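Local coordinates for universal stress protein (Mycobacterium smegmatis, PDB 5AHW) that binds cyclic AMP as a universal stress protein, probably linking this second messenger to signalling in mycobacteria, at residues 3-11 and 31-39. Sequence-based numbering, arbitrary orientation.
Sequences AYQTVVVGT and SNAKLIIAT. With CMP (adenosine-3',5'-cyclic-monophosphate), chain K.
Thr-11 and Thr-39 meet beside the adenine of cyclic AMP: Thr-11 O lies over one face of the base, 3.5 Å from N1, while Ala-38 O and Thr-39 CA sit at its edge near C2 and N1. The other flat group, the Tyr-4 ring, stands at the far end, where Arg-23 of the second subunit makes a cation-pi contact and Asp-140 takes its hydroxyl; only its CB and backbone reach Ser-31. Between them runs a beta-alpha-beta unit, a worked example of how parallel alpha/beta folds bind ligands at the C-terminal ends of their strands, here Gly-10, Thr-11, Ala-38 and Thr-39.

Strands 6-10 and 34-39 are parallel neighbours, joined by helix 15-31, which ends in a Schellman motif at Asn-32. Val-7 straddles Leu-35, its N donating to Lys-34 O and its O accepting from Ile-36 N; Val-9 likewise straddles Ile-37, using Ile-36 O and Ala-38 N. A bent bond from Lys-34 N to Gln-5 O (2.9 Å) and one from Thr-11 N to Ala-38 O complete the series.

Val-7, Val-9, Leu-35 and Ile-37 share one face. Leu-35 CG lies opposite the backbone N (chi1 -176°), which swings CD1 back to the first strand. There it settles 3.9 Å from Val-9 CG1 and also touches Val-7 CG1. Helix 65-80 covers Leu-35 and Ile-37. On the other face Val-8 CG2 abuts Ile-36 CB at 4.1 Å, under Leu-102 of helix 95-105.

At the ligand end Gly-10 O accepts a bond from the ribose O2'. Thr-39 OG1, held beside its own backbone N (chi1 -65°), donates to Thr-11 O at 2.9 Å, tilted 30° from the carbonyl plane.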
loop_
_atom_site.group_PDB
_atom_site.type_symbol
_atom_site.label_atom_id
_atom_site.label_comp_id
_atom_site.label_asym_id
_atom_site.label_seq_id
_atom_site.Cartn_x
_atom_site.Cartn_y
_atom_site.Cartn_z
ATOM N N ALA B 3 -3.391 -14.172 4.849
ATOM C CA ALA B 3 -3.863 -12.934 5.431
ATOM C C ALA B 3 -2.823 -12.147 6.290
ATOM O O ALA B 3 -2.005 -12.696 7.045
ATOM C CB ALA B 3 -5.153 -13.181 6.210
ATOM N N TYR B 4 -2.831 -10.845 6.117
ATOM C CA TYR B 4 -2.080 -9.983 6.987
ATOM C C TYR B 4 -2.486 -10.296 8.460
ATOM O O TYR B 4 -3.682 -10.256 8.793
ATOM C CB TYR B 4 -2.368 -8.513 6.630
ATOM C CG TYR B 4 -1.838 -8.019 5.279
ATOM C CD1 TYR B 4 -0.639 -8.483 4.736
ATOM C CD2 TYR B 4 -2.509 -7.023 4.565
ATOM C CE1 TYR B 4 -0.144 -7.983 3.533
ATOM C CE2 TYR B 4 -1.981 -6.502 3.376
ATOM C CZ TYR B 4 -0.799 -6.963 2.878
ATOM O OH TYR B 4 -0.298 -6.475 1.677
ATOM N N GLN B 5 -1.485 -10.587 9.299
ATOM C CA GLN B 5 -1.656 -10.824 10.729
ATOM C C GLN B 5 -1.270 -9.589 11.572
ATOM O O GLN B 5 -1.783 -9.373 12.687
ATOM C CB GLN B 5 -0.765 -12.011 11.182
ATOM C CG GLN B 5 -0.981 -13.372 10.490
ATOM C CD GLN B 5 -0.301 -14.554 11.246
ATOM O OE1 GLN B 5 0.910 -14.709 11.203
ATOM N NE2 GLN B 5 -1.096 -15.369 11.938
ATOM N N THR B 6 -0.353 -8.786 11.058
ATOM C CA THR B 6 0.202 -7.685 11.846
ATOM C C THR B 6 0.436 -6.462 10.973
ATOM O O THR B 6 1.245 -6.492 10.087
ATOM C CB THR B 6 1.525 -8.119 12.525
ATOM O OG1 THR B 6 1.310 -9.259 13.371
ATOM C CG2 THR B 6 2.076 -6.997 13.396
ATOM N N VAL B 7 -0.277 -5.392 11.252
ATOM C CA VAL B 7 -0.203 -4.195 10.429
ATOM C C VAL B 7 0.359 -3.073 11.302
ATOM O O VAL B 7 -0.077 -2.888 12.418
ATOM C CB VAL B 7 -1.574 -3.787 9.960
ATOM C CG1 VAL B 7 -1.515 -2.536 9.153
ATOM C CG2 VAL B 7 -2.237 -4.877 9.124
ATOM N N VAL B 8 1.328 -2.360 10.776
ATOM C CA VAL B 8 1.889 -1.208 11.430
ATOM C C VAL B 8 1.527 0.072 10.705
ATOM O O VAL B 8 1.722 0.148 9.508
ATOM C CB VAL B 8 3.422 -1.308 11.474
ATOM C CG1 VAL B 8 3.995 -0.014 12.049
ATOM C CG2 VAL B 8 3.864 -2.450 12.420
ATOM N N VAL B 9 1.021 1.058 11.446
ATOM C CA VAL B 9 0.660 2.343 10.891
ATOM C C VAL B 9 1.343 3.438 11.652
ATOM O O VAL B 9 1.412 3.420 12.873
ATOM C CB VAL B 9 -0.877 2.581 10.777
ATOM C CG1 VAL B 9 -1.627 2.599 12.130
ATOM C CG2 VAL B 9 -1.165 3.872 9.978
ATOM N N GLY B 10 1.897 4.384 10.897
ATOM C CA GLY B 10 2.593 5.542 11.439
ATOM C C GLY B 10 1.699 6.743 11.405
ATOM O O GLY B 10 1.074 7.013 10.389
ATOM N N THR B 11 1.554 7.400 12.554
ATOM C CA THR B 11 0.894 8.688 12.638
ATOM C C THR B 11 1.742 9.738 13.355
ATOM O O THR B 11 2.351 9.412 14.358
ATOM C CB THR B 11 -0.473 8.600 13.339
ATOM O OG1 THR B 11 -1.035 9.929 13.456
ATOM C CG2 THR B 11 -0.397 7.992 14.660
ATOM N N SER B 31 -8.730 -8.284 7.871
ATOM C CA SER B 31 -7.784 -9.381 7.933
ATOM C C SER B 31 -7.836 -10.061 9.299
ATOM O O SER B 31 -7.158 -11.048 9.499
ATOM C CB SER B 31 -6.369 -8.866 7.728
ATOM O OG SER B 31 -6.353 -7.791 6.820
ATOM N N ASN B 32 -8.610 -9.520 10.240
ATOM C CA ASN B 32 -8.511 -9.936 11.602
ATOM C C ASN B 32 -7.086 -9.814 12.158
ATOM O O ASN B 32 -6.587 -10.746 12.758
ATOM C CB ASN B 32 -8.951 -11.386 11.662
ATOM C CG ASN B 32 -9.642 -11.715 12.940
ATOM O OD1 ASN B 32 -10.217 -10.839 13.592
ATOM N ND2 ASN B 32 -9.613 -12.986 13.307
ATOM N N ALA B 33 -6.405 -8.681 11.910
ATOM C CA ALA B 33 -5.014 -8.516 12.340
ATOM C C ALA B 33 -4.818 -7.649 13.562
ATOM O O ALA B 33 -5.633 -6.796 13.899
ATOM C CB ALA B 33 -4.160 -8.011 11.199
ATOM N N LYS B 34 -3.690 -7.857 14.211
ATOM C CA LYS B 34 -3.213 -6.910 15.187
ATOM C C LYS B 34 -2.827 -5.606 14.444
ATOM O O LYS B 34 -2.063 -5.653 13.480
ATOM C CB LYS B 34 -2.002 -7.506 15.884
ATOM C CG LYS B 34 -1.413 -6.643 16.980
ATOM C CD LYS B 34 -0.430 -7.451 17.837
ATOM C CE LYS B 34 0.406 -6.525 18.730
ATOM N NZ LYS B 34 0.994 -7.206 19.937
ATOM N N LEU B 35 -3.356 -4.478 14.909
ATOM C CA LEU B 35 -2.865 -3.193 14.518
ATOM C C LEU B 35 -1.918 -2.525 15.562
ATOM O O LEU B 35 -2.251 -2.410 16.768
ATOM C CB LEU B 35 -4.012 -2.280 14.282
ATOM C CG LEU B 35 -3.654 -0.894 13.775
ATOM C CD1 LEU B 35 -3.203 -0.921 12.349
ATOM C CD2 LEU B 35 -4.889 -0.002 13.868
ATOM N N ILE B 36 -0.771 -2.057 15.072
ATOM C CA ILE B 36 0.211 -1.351 15.893
ATOM C C ILE B 36 0.255 0.089 15.373
ATOM O O ILE B 36 0.598 0.338 14.218
ATOM C CB ILE B 36 1.573 -2.065 15.846
ATOM C CG1 ILE B 36 1.450 -3.483 16.424
ATOM C CG2 ILE B 36 2.612 -1.331 16.694
ATOM C CD1 ILE B 36 2.701 -4.345 16.346
ATOM N N ILE B 37 -0.157 1.030 16.208
ATOM C CA ILE B 37 -0.064 2.426 15.845
ATOM C C ILE B 37 1.243 2.955 16.427
ATOM O O ILE B 37 1.469 2.880 17.648
ATOM C CB ILE B 37 -1.270 3.228 16.399
ATOM C CG1 ILE B 37 -2.601 2.563 16.011
ATOM C CG2 ILE B 37 -1.220 4.697 15.932
ATOM C CD1 ILE B 37 -3.850 3.277 16.508
ATOM N N ALA B 38 2.090 3.505 15.573
ATOM C CA ALA B 38 3.376 4.044 15.992
ATOM C C ALA B 38 3.517 5.550 15.741
ATOM O O ALA B 38 3.085 6.068 14.710
ATOM C CB ALA B 38 4.508 3.283 15.299
ATOM N N THR B 39 4.091 6.252 16.703
ATOM C CA THR B 39 4.371 7.651 16.560
ATOM C C THR B 39 5.831 7.857 16.947
ATOM O O THR B 39 6.265 7.567 18.115
ATOM C CB THR B 39 3.491 8.515 17.466
ATOM O OG1 THR B 39 2.132 8.389 17.065
ATOM C CG2 THR B 39 3.876 9.969 17.381
HETATM P P CMP K . 0.573 11.590 6.253
HETATM O O1P CMP K . -0.805 11.380 5.638
HETATM O O2P CMP K . 0.589 12.799 7.067
HETATM O "O5'" CMP K . 1.767 11.517 5.223
HETATM C "C5'" CMP K . 3.148 11.221 5.545
HETATM C "C4'" CMP K . 3.123 10.068 6.509
HETATM O "O4'" CMP K . 4.385 9.767 7.079
HETATM C "C3'" CMP K . 2.252 10.288 7.688
HETATM O "O3'" CMP K . 0.904 10.342 7.240
HETATM C "C2'" CMP K . 2.654 9.127 8.609
HETATM O "O2'" CMP K . 2.091 7.864 8.229
HETATM C "C1'" CMP K . 4.167 9.115 8.335
HETATM N N9 CMP K . 4.805 9.891 9.426
HETATM C C8 CMP K . 5.237 11.165 9.377
HETATM N N7 CMP K . 5.695 11.563 10.574
HETATM C C5 CMP K . 5.578 10.545 11.394
HETATM C C6 CMP K . 5.913 10.264 12.801
HETATM N N6 CMP K . 6.469 11.213 13.542
HETATM N N1 CMP K . 5.633 9.054 13.302
HETATM C C2 CMP K . 5.070 8.083 12.575
HETATM N N3 CMP K . 4.721 8.265 11.284
HETATM C C4 CMP K . 4.956 9.448 10.659
#